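Local coordinates for ribosomal protein L11 methyltransferase (PDB 3GRZ) that probably methylates lysine residues of ribosomal protein L11 with S-adenosyl-L-methionine as donor, the chain being the C-terminal, cofactor-binding part of the enzyme, at residues B[61-66]-B[82-87]; B[125-130]-B[148-153]; B[15-20]-B[33-38]. One frame throughout, in Å; residues are numbered along the deposited sequence.

Interaction 1: B[61-66]-B[82-87]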
loop_
_atom_site.group_PDB
_atom_site.type_symbol
_atom_site.label_atom_id
_atom_site.label_comp_id
_atom_site.label_asym_id
_atom_site.label_seq_id
_atom_site.Cartn_x
_atom_site.Cartn_y
_atom_site.Cartn_z
ATOM N N PRO B 61 8.474 -14.981 -0.714
ATOM C CA PRO B 61 7.367 -15.927 -0.973
ATOM C C PRO B 61 6.736 -16.443 0.308
ATOM O O PRO B 61 7.421 -16.996 1.167
ATOM C CB PRO B 61 8.051 -17.068 -1.742
ATOM C CG PRO B 61 9.156 -16.394 -2.443
ATOM C CD PRO B 61 9.700 -15.430 -1.400
ATOM N N LEU B 62 5.434 -16.228 0.428
ATOM C CA LEU B 62 4.660 -16.677 1.569
ATOM C C LEU B 62 3.599 -17.645 1.091
ATOM O O LEU B 62 3.109 -17.521 -0.033
ATOM C CB LEU B 62 3.968 -15.482 2.244
ATOM C CG LEU B 62 4.826 -14.309 2.740
ATOM C CD1 LEU B 62 3.931 -13.187 3.242
ATOM C CD2 LEU B 62 5.828 -14.737 3.817
ATOM N N THR B 63 3.237 -18.599 1.947
ATOM C CA THR B 63 2.104 -19.469 1.678
ATOM C C THR B 63 0.811 -18.739 2.074
ATOM O O THR B 63 0.731 -18.127 3.142
ATOM C CB THR B 63 2.227 -20.825 2.413
ATOM O OG1 THR B 63 2.271 -20.608 3.828
ATOM C CG2 THR B 63 3.492 -21.567 1.967
ATOM N N VAL B 64 -0.185 -18.790 1.189
ATOM C CA VAL B 64 -1.369 -17.932 1.296
ATOM C C VAL B 64 -2.646 -18.758 1.312
ATOM O O VAL B 64 -2.769 -19.712 0.539
ATOM C CB VAL B 64 -1.446 -16.907 0.109
ATOM C CG1 VAL B 64 -2.708 -16.043 0.183
ATOM C CG2 VAL B 64 -0.194 -16.027 0.031
ATOM N N ALA B 65 -3.573 -18.397 2.205
ATOM C CA ALA B 65 -4.979 -18.791 2.090
ATOM C C ALA B 65 -5.802 -17.538 1.858
ATOM O O ALA B 65 -5.711 -16.589 2.634
ATOM C CB ALA B 65 -5.477 -19.520 3.341
ATOM N N ASP B 66 -6.586 -17.541 0.781
ATOM C CA ASP B 66 -7.527 -16.474 0.472
ATOM C C ASP B 66 -8.921 -16.991 0.776
ATOM O O ASP B 66 -9.455 -17.837 0.053
ATOM C CB ASP B 66 -7.399 -16.056 -1.000
ATOM C CG ASP B 66 -8.411 -14.971 -1.411
ATOM O OD1 ASP B 66 -8.962 -14.266 -0.527
ATOM O OD2 ASP B 66 -8.656 -14.823 -2.636
ATOM N N GLY B 82 4.203 -13.320 -6.147
ATOM C CA GLY B 82 5.261 -14.251 -5.804
ATOM C C GLY B 82 4.979 -15.150 -4.621
ATOM O O GLY B 82 5.915 -15.570 -3.952
ATOM N N ALA B 83 3.707 -15.462 -4.353
ATOM C CA ALA B 83 3.382 -16.380 -3.258
ATOM C C ALA B 83 4.049 -17.740 -3.442
ATOM O O ALA B 83 4.236 -18.189 -4.583
ATOM C CB ALA B 83 1.898 -16.556 -3.123
ATOM N N LYS B 84 4.408 -18.375 -2.317
ATOM C CA LYS B 84 4.976 -19.726 -2.311
ATOM C C LYS B 84 3.905 -20.766 -2.662
ATOM O O LYS B 84 4.204 -21.834 -3.196
ATOM C CB LYS B 84 5.597 -20.039 -0.942
ATOM C CG LYS B 84 6.563 -21.221 -0.933
ATOM C CD LYS B 84 6.961 -21.639 0.482
ATOM C CE LYS B 84 8.007 -20.710 1.082
ATOM N NZ LYS B 84 8.384 -21.095 2.475
ATOM N N SER B 85 2.655 -20.453 -2.343
ATOM C CA SER B 85 1.520 -21.293 -2.691
ATOM C C SER B 85 0.270 -20.493 -2.395
ATOM O O SER B 85 0.305 -19.562 -1.587
ATOM C CB SER B 85 1.513 -22.601 -1.896
ATOM O OG SER B 85 1.300 -22.351 -0.522
ATOM N N VAL B 86 -0.826 -20.842 -3.064
ATOM C CA VAL B 86 -2.117 -20.178 -2.849
ATOM C C VAL B 86 -3.241 -21.203 -2.772
ATOM O O VAL B 86 -3.422 -22.015 -3.687
ATOM C CB VAL B 86 -2.467 -19.118 -3.948
ATOM C CG1 VAL B 86 -3.727 -18.356 -3.564
ATOM C CG2 VAL B 86 -1.332 -18.121 -4.164
ATOM N N LEU B 87 -3.968 -21.173 -1.660
ATOM C CA LEU B 87 -5.238 -21.863 -1.545
ATOM C C LEU B 87 -6.333 -20.805 -1.505
ATOM O O LEU B 87 -6.254 -19.851 -0.730
ATOM C CB LEU B 87 -5.305 -22.723 -0.276
ATOM C CG LEU B 87 -6.683 -23.337 0.031
ATOM C CD1 LEU B 87 -7.099 -24.381 -1.036
ATOM C CD2 LEU B 87 -6.690 -23.956 1.415
HETATM O O HOH W 1 7.465 -18.644 3.725
HETATM O O HOH W 2 -1.129 -22.140 0.285
#

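Interaction 2: B[125-130]-B[148-153]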
loop_
_atom_site.group_PDB
_atom_site.type_symbol
_atom_site.label_atom_id
_atom_site.label_comp_id
_atom_site.label_asym_id
_atom_site.label_seq_id
_atom_site.Cartn_x
_atom_site.Cartn_y
_atom_site.Cartn_z
ATOM N N LYS B 125 -1.262 -25.023 7.527
ATOM C CA LYS B 125 -1.072 -23.707 8.115
ATOM C C LYS B 125 -0.462 -22.783 7.056
ATOM O O LYS B 125 0.149 -23.249 6.091
ATOM C CB LYS B 125 -0.164 -23.787 9.341
ATOM C CG LYS B 125 -0.582 -24.798 10.406
ATOM C CD LYS B 125 0.428 -24.817 11.559
ATOM C CE LYS B 125 -0.024 -25.725 12.701
ATOM N NZ LYS B 125 -0.062 -27.170 12.323
ATOM N N PHE B 126 -0.619 -21.476 7.234
ATOM C CA PHE B 126 -0.196 -20.521 6.212
ATOM C C PHE B 126 0.605 -19.377 6.818
ATOM O O PHE B 126 0.451 -19.067 7.999
ATOM C CB PHE B 126 -1.437 -19.977 5.470
ATOM C CG PHE B 126 -2.347 -21.065 4.929
ATOM C CD1 PHE B 126 -2.106 -21.630 3.675
ATOM C CD2 PHE B 126 -3.409 -21.554 5.695
ATOM C CE1 PHE B 126 -2.922 -22.652 3.180
ATOM C CE2 PHE B 126 -4.226 -22.584 5.218
ATOM C CZ PHE B 126 -3.992 -23.125 3.958
ATOM N N ASP B 127 1.455 -18.756 6.003
ATOM C CA ASP B 127 2.169 -17.527 6.399
ATOM C C ASP B 127 1.272 -16.302 6.321
ATOM O O ASP B 127 1.512 -15.310 6.996
ATOM C CB ASP B 127 3.338 -17.277 5.463
ATOM C CG ASP B 127 4.381 -18.369 5.527
ATOM O OD1 ASP B 127 4.703 -18.827 6.643
ATOM O OD2 ASP B 127 4.890 -18.758 4.463
ATOM N N LEU B 128 0.273 -16.363 5.442
ATOM C CA LEU B 128 -0.586 -15.221 5.161
ATOM C C LEU B 128 -2.030 -15.669 4.921
ATOM O O LEU B 128 -2.308 -16.468 4.028
ATOM C CB LEU B 128 -0.032 -14.417 3.979
ATOM C CG LEU B 128 -0.760 -13.121 3.612
ATOM C CD1 LEU B 128 -0.456 -12.058 4.648
ATOM C CD2 LEU B 128 -0.329 -12.652 2.229
ATOM N N ILE B 129 -2.944 -15.183 5.751
ATOM C CA ILE B 129 -4.355 -15.458 5.553
ATOM C C ILE B 129 -5.026 -14.141 5.158
ATOM O O ILE B 129 -4.869 -13.137 5.844
ATOM C CB ILE B 129 -5.009 -16.102 6.812
ATOM C CG1 ILE B 129 -4.350 -17.462 7.102
ATOM C CG2 ILE B 129 -6.527 -16.240 6.616
ATOM C CD1 ILE B 129 -4.860 -18.183 8.347
ATOM N N VAL B 130 -5.727 -14.141 4.023
ATOM C CA VAL B 130 -6.342 -12.928 3.485
ATOM C C VAL B 130 -7.842 -13.166 3.400
ATOM O O VAL B 130 -8.276 -14.250 2.989
ATOM C CB VAL B 130 -5.789 -12.561 2.064
ATOM C CG1 VAL B 130 -6.381 -11.261 1.577
ATOM C CG2 VAL B 130 -4.270 -12.458 2.068
ATOM N N HIS B 148 -4.449 -22.167 11.940
ATOM C CA HIS B 148 -4.108 -22.204 10.514
ATOM C C HIS B 148 -3.014 -21.209 10.155
ATOM O O HIS B 148 -2.814 -20.898 8.986
ATOM C CB HIS B 148 -5.345 -21.944 9.651
ATOM C CG HIS B 148 -6.409 -22.985 9.791
ATOM N ND1 HIS B 148 -7.414 -22.900 10.732
ATOM C CD2 HIS B 148 -6.625 -24.134 9.111
ATOM C CE1 HIS B 148 -8.207 -23.953 10.619
ATOM N NE2 HIS B 148 -7.747 -24.719 9.643
ATOM N N LEU B 149 -2.298 -20.718 11.160
ATOM C CA LEU B 149 -1.288 -19.701 10.939
ATOM C C LEU B 149 0.056 -20.182 11.439
ATOM O O LEU B 149 0.177 -20.575 12.601
ATOM C CB LEU B 149 -1.719 -18.409 11.648
ATOM C CG LEU B 149 -1.321 -17.013 11.177
ATOM C CD1 LEU B 149 -1.590 -16.741 9.677
ATOM C CD2 LEU B 149 -2.037 -16.002 12.056
ATOM N N ASN B 150 1.063 -20.158 10.562
ATOM C CA ASN B 150 2.455 -20.436 10.944
ATOM C C ASN B 150 2.946 -19.445 12.011
ATOM O O ASN B 150 2.285 -18.429 12.278
ATOM C CB ASN B 150 3.385 -20.380 9.722
ATOM C CG ASN B 150 3.211 -21.566 8.775
ATOM O OD1 ASN B 150 2.853 -22.657 9.186
ATOM N ND2 ASN B 150 3.513 -21.355 7.503
ATOM N N GLU B 151 4.084 -19.731 12.643
ATOM C CA GLU B 151 4.685 -18.717 13.510
ATOM C C GLU B 151 5.214 -17.596 12.621
ATOM O O GLU B 151 5.696 -17.848 11.507
ATOM C CB GLU B 151 5.746 -19.288 14.469
ATOM C CG GLU B 151 7.078 -19.711 13.855
ATOM C CD GLU B 151 8.213 -19.714 14.879
ATOM O OE1 GLU B 151 8.483 -18.648 15.482
ATOM O OE2 GLU B 151 8.834 -20.781 15.076
ATOM N N ASP B 152 5.062 -16.366 13.104
ATOM C CA ASP B 152 5.266 -15.138 12.310
ATOM C C ASP B 152 4.212 -14.951 11.197
ATOM O O ASP B 152 4.389 -14.127 10.304
ATOM C CB ASP B 152 6.695 -15.046 11.762
ATOM C CG ASP B 152 7.748 -15.248 12.848
ATOM O OD1 ASP B 152 7.525 -14.776 13.987
ATOM O OD2 ASP B 152 8.791 -15.884 12.567
ATOM N N GLY B 153 3.120 -15.711 11.275
ATOM C CA GLY B 153 2.026 -15.603 10.316
ATOM C C GLY B 153 1.330 -14.260 10.385
ATOM O O GLY B 153 1.207 -13.673 11.455
HETATM O O HOH W 3 2.594 -22.927 5.239
HETATM O O HOH W 4 3.983 -13.926 7.541
HETATM O O HOH W 5 5.165 -17.008 8.600
#

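Interaction 3: B[15-20]-B[33-38]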
loop_
_atom_site.group_PDB
_atom_site.type_symbol
_atom_site.label_atom_id
_atom_site.label_comp_id
_atom_site.label_asym_id
_atom_site.label_seq_id
_atom_site.Cartn_x
_atom_site.Cartn_y
_atom_site.Cartn_z
ATOM N N VAL B 15 -8.641 -5.369 -15.327
ATOM C CA VAL B 15 -9.145 -5.120 -16.666
ATOM C C VAL B 15 -10.213 -6.174 -16.995
ATOM O O VAL B 15 -10.056 -7.328 -16.623
ATOM C CB VAL B 15 -7.937 -5.099 -17.637
ATOM C CG1 VAL B 15 -8.152 -5.887 -18.899
ATOM C CG2 VAL B 15 -7.537 -3.674 -17.932
ATOM N N PRO B 16 -11.333 -5.769 -17.639
ATOM C CA PRO B 16 -12.322 -6.765 -18.075
ATOM C C PRO B 16 -11.707 -7.640 -19.162
ATOM O O PRO B 16 -10.884 -7.148 -19.930
ATOM C CB PRO B 16 -13.454 -5.910 -18.652
ATOM C CG PRO B 16 -13.223 -4.529 -18.093
ATOM C CD PRO B 16 -11.746 -4.402 -17.994
ATOM N N GLU B 17 -12.082 -8.916 -19.220
ATOM C CA GLU B 17 -11.392 -9.887 -20.097
ATOM C C GLU B 17 -11.334 -9.550 -21.598
ATOM O O GLU B 17 -10.392 -9.956 -22.289
ATOM C CB GLU B 17 -11.940 -11.308 -19.885
ATOM C CG GLU B 17 -13.431 -11.508 -20.190
ATOM C CD GLU B 17 -13.705 -11.890 -21.644
ATOM O OE1 GLU B 17 -12.874 -12.613 -22.237
ATOM O OE2 GLU B 17 -14.752 -11.468 -22.189
ATOM N N TRP B 18 -12.335 -8.814 -22.086
ATOM C CA TRP B 18 -12.423 -8.422 -23.496
ATOM C C TRP B 18 -11.439 -7.318 -23.908
ATOM O O TRP B 18 -11.100 -7.211 -25.086
ATOM C CB TRP B 18 -13.858 -8.005 -23.861
ATOM C CG TRP B 18 -14.309 -6.707 -23.240
ATOM C CD1 TRP B 18 -13.955 -5.435 -23.621
ATOM C CD2 TRP B 18 -15.213 -6.555 -22.143
ATOM N NE1 TRP B 18 -14.568 -4.509 -22.813
ATOM C CE2 TRP B 18 -15.349 -5.167 -21.900
ATOM C CE3 TRP B 18 -15.918 -7.455 -21.336
ATOM C CZ2 TRP B 18 -16.165 -4.659 -20.887
ATOM C CZ3 TRP B 18 -16.731 -6.949 -20.329
ATOM C CH2 TRP B 18 -16.847 -5.564 -20.112
ATOM N N GLU B 19 -11.008 -6.500 -22.942
ATOM C CA GLU B 19 -10.169 -5.319 -23.199
ATOM C C GLU B 19 -8.809 -5.661 -23.799
ATOM O O GLU B 19 -8.255 -6.724 -23.533
ATOM C CB GLU B 19 -9.969 -4.517 -21.911
ATOM C CG GLU B 19 -11.046 -3.483 -21.626
ATOM C CD GLU B 19 -10.625 -2.057 -21.965
ATOM O OE1 GLU B 19 -9.592 -1.863 -22.647
ATOM O OE2 GLU B 19 -11.339 -1.123 -21.541
ATOM N N ASP B 20 -8.289 -4.765 -24.633
ATOM C CA ASP B 20 -6.941 -4.911 -25.170
ATOM C C ASP B 20 -6.093 -3.783 -24.597
ATOM O O ASP B 20 -5.802 -2.797 -25.277
ATOM C CB ASP B 20 -6.960 -4.874 -26.705
ATOM C CG ASP B 20 -5.632 -5.307 -27.325
ATOM O OD1 ASP B 20 -4.796 -5.923 -26.623
ATOM O OD2 ASP B 20 -5.428 -5.033 -28.528
ATOM N N LEU B 33 -10.362 -10.150 -15.513
ATOM C CA LEU B 33 -11.504 -10.773 -14.855
ATOM C C LEU B 33 -12.698 -10.783 -15.810
ATOM O O LEU B 33 -12.880 -9.852 -16.592
ATOM C CB LEU B 33 -11.890 -10.017 -13.580
ATOM C CG LEU B 33 -10.966 -9.928 -12.354
ATOM C CD1 LEU B 33 -11.687 -9.210 -11.229
ATOM C CD2 LEU B 33 -10.492 -11.296 -11.874
ATOM N N ASP B 34 -13.507 -11.835 -15.730
ATOM C CA ASP B 34 -14.692 -11.981 -16.574
ATOM C C ASP B 34 -15.921 -11.509 -15.786
ATOM O O ASP B 34 -16.313 -12.147 -14.809
ATOM C CB ASP B 34 -14.827 -13.442 -17.048
ATOM C CG ASP B 34 -16.009 -13.671 -18.020
ATOM O OD1 ASP B 34 -16.882 -12.786 -18.198
ATOM O OD2 ASP B 34 -16.057 -14.768 -18.610
ATOM N N PRO B 35 -16.532 -10.384 -16.218
ATOM C CA PRO B 35 -17.675 -9.766 -15.543
ATOM C C PRO B 35 -18.943 -10.602 -15.626
ATOM O O PRO B 35 -19.837 -10.438 -14.798
ATOM C CB PRO B 35 -17.876 -8.460 -16.322
ATOM C CG PRO B 35 -16.607 -8.240 -17.042
ATOM C CD PRO B 35 -16.156 -9.610 -17.411
ATOM N N GLY B 36 -19.011 -11.487 -16.616
ATOM C CA GLY B 36 -20.121 -12.428 -16.760
ATOM C C GLY B 36 -20.166 -13.492 -15.674
ATOM O O GLY B 36 -21.220 -14.076 -15.420
ATOM N N LEU B 37 -19.023 -13.750 -15.038
ATOM C CA LEU B 37 -18.965 -14.693 -13.925
ATOM C C LEU B 37 -19.387 -13.986 -12.648
ATOM O O LEU B 37 -19.429 -12.754 -12.599
ATOM C CB LEU B 37 -17.562 -15.294 -13.785
ATOM C CG LEU B 37 -17.027 -16.054 -15.002
ATOM C CD1 LEU B 37 -15.552 -16.354 -14.827
ATOM C CD2 LEU B 37 -17.827 -17.337 -15.260
ATOM N N ALA B 38 -19.714 -14.760 -11.622
ATOM C CA ALA B 38 -20.109 -14.190 -10.333
ATOM C C ALA B 38 -18.929 -13.489 -9.634
ATOM O O ALA B 38 -17.758 -13.812 -9.898
ATOM C CB ALA B 38 -20.724 -15.270 -9.431
#

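Interaction 1: B[61-66]-B[82-87]
T63 and S85 both turn their hydroxyls into the position between backbone N and carbonyl carbon (chi1 61° and 66°), and T63 thereby swings its methyl beside its own N, where CG2 touches S85 OG at 3.4 Å. The two residues face each other across parallel strands of a beta-alpha-beta unit: strand 63-67, helix 73-80 and strand 85-90 of the Rossmann-like methyltransferase sheet. Threonine suits its place because its two branches do different work: CG2 packs on the neighbouring strand, while OG1 accepts a hydrogen bond from the N of D127. V64 sends CG1 anti to its N (chi1 178°), which leaves CG2 to meet A83 CB at 3.8 Å. The facing V86 turns to the same side of the sheet and rests on A75 and H79 of the connecting helix; branched valines fill this space while keeping the backbone extended. Between the strands V64 uses both its polar backbone atoms, N donating to S85 O at 2.9 Å and O accepting from L87 N, the alternation of parallel strands; D66 N then takes L87 O. Where the chain enters its strand, K84 N reaches L62 O from above the carbonyl plane. G82 closes the helix in a Schellman motif, with a positive phi that glycine tolerates easily. The side chain of D66, its OD2 held by T69, lies about 6 Å from that of G68, a predicted cofactor residue, beside what is probably the glycine-rich loop. V64 O is gripped a second time by a water donating at 2.9 Å, and that water also lies 2.6 Å from S85 OG.

Interaction 2: B[125-130]-B[148-153]
N150 reaches across to D127 beside a short parallel pairing of F126 with L149, made where strand 149-150, following helix 135-145, meets the start of strand 126-132 of the Rossmann-like sheet. With CG beside its own backbone N (chi1 -72°), the side chain directs its amide to D127: CB lies 3.6 Å from F126 O, and CG lies 3.8 Å from that oxygen and as far from D127 OD1. At the tip, OD1 turns to the CB of K125, and ND2 donates to D127 OD1 at 2.9 Å along a nearly straight line (169°). The acceptor lies in the amide's own plane, yet the amide comes to the carboxylate from above, with the two planes 59° apart. ND2 also donates to a water that bridges to K125 O, so asparagine, with two N-H groups on a short arm, suits this spot. Its backbone N completes the grip by donating to F126 O. N150 then opens a type II turn to G153, where a CB would run into L149 CG. I129 and L149 make the apolar side, branched aliphatic residues whose CD1 methyls meet at 3.8 Å in a buried place. H148 directs ND1 to Q144 O in the preceding helix, while its own carbonyl accepts from F126 N. That oxygen lies 3.4 Å from F126 CD2, at the edge of the phenyl ring and near its plane.

Interaction 3: B[15-20]-B[33-38]
E17 and D34, two like-charged side chains, run alongside each other and point the same way. Their charged atoms keep apart, E17 OE2 being 4.7 Å from D34 OD1, and what touches is aliphatic: E17 CG packs on D34 CB at 3.9 Å. E17 reaches there with CG between its backbone N and carbonyl carbon (chi1 61°) and a bend at chi2. Such closeness would be expected to raise the proton affinity of one or both groups slightly. D34 is occupied within its own segment, because OD1 accepts from G36 N at 3.0 Å in an Asx turn, the donor lying above the carboxylate plane. Replacing D34 with an alanine would probably leave the N-H of G36 without this acceptor and the turn less firmly set. The second meeting is hydrophobic: W18 CZ3 comes to within 3.5 Å of P35 CG, approaching obliquely. P16 CB sits over one face of the indole, toward its rim, so the ring is bordered by two prolines, whose rigid rings offer CH2 groups to an aromatic neighbour. Between the backbones L33 N donates to V15 O at 3.0 Å and E17 N donates weakly to L33 O. N102 takes the N-H of D34 on its OD1, linking the loop to helix 93-105 of the Rossmann-like part of the chain. This is the end of the parallel strand pair 12-16 and 29-33, in the small three-stranded sheet at the start of this chain, where each segment leaves its strand through a type I beta turn.

Interactions 1 and 2 belong together: strand 63-67 lies beside strand 126-132 in one sheet, and backbone bonds such as T63 O with L128 N join the two contacts, whose centres are about 10 Å apart. They lie about 11 and 13 Å from the chain's centre, whereas interaction 3, in the small three-stranded sheet at the start of this chain, is peripheral, about 19 Å out, with fewer buried residues. The chemistry follows the place: regular parallel backbone bonding dominates interaction 1, a single strand bridge supplemented by an amide-carboxylate bond and waters marks interaction 2, and interaction 3 has two backbone hydrogen bonds across it, one weak, with proline-aromatic packing and turns.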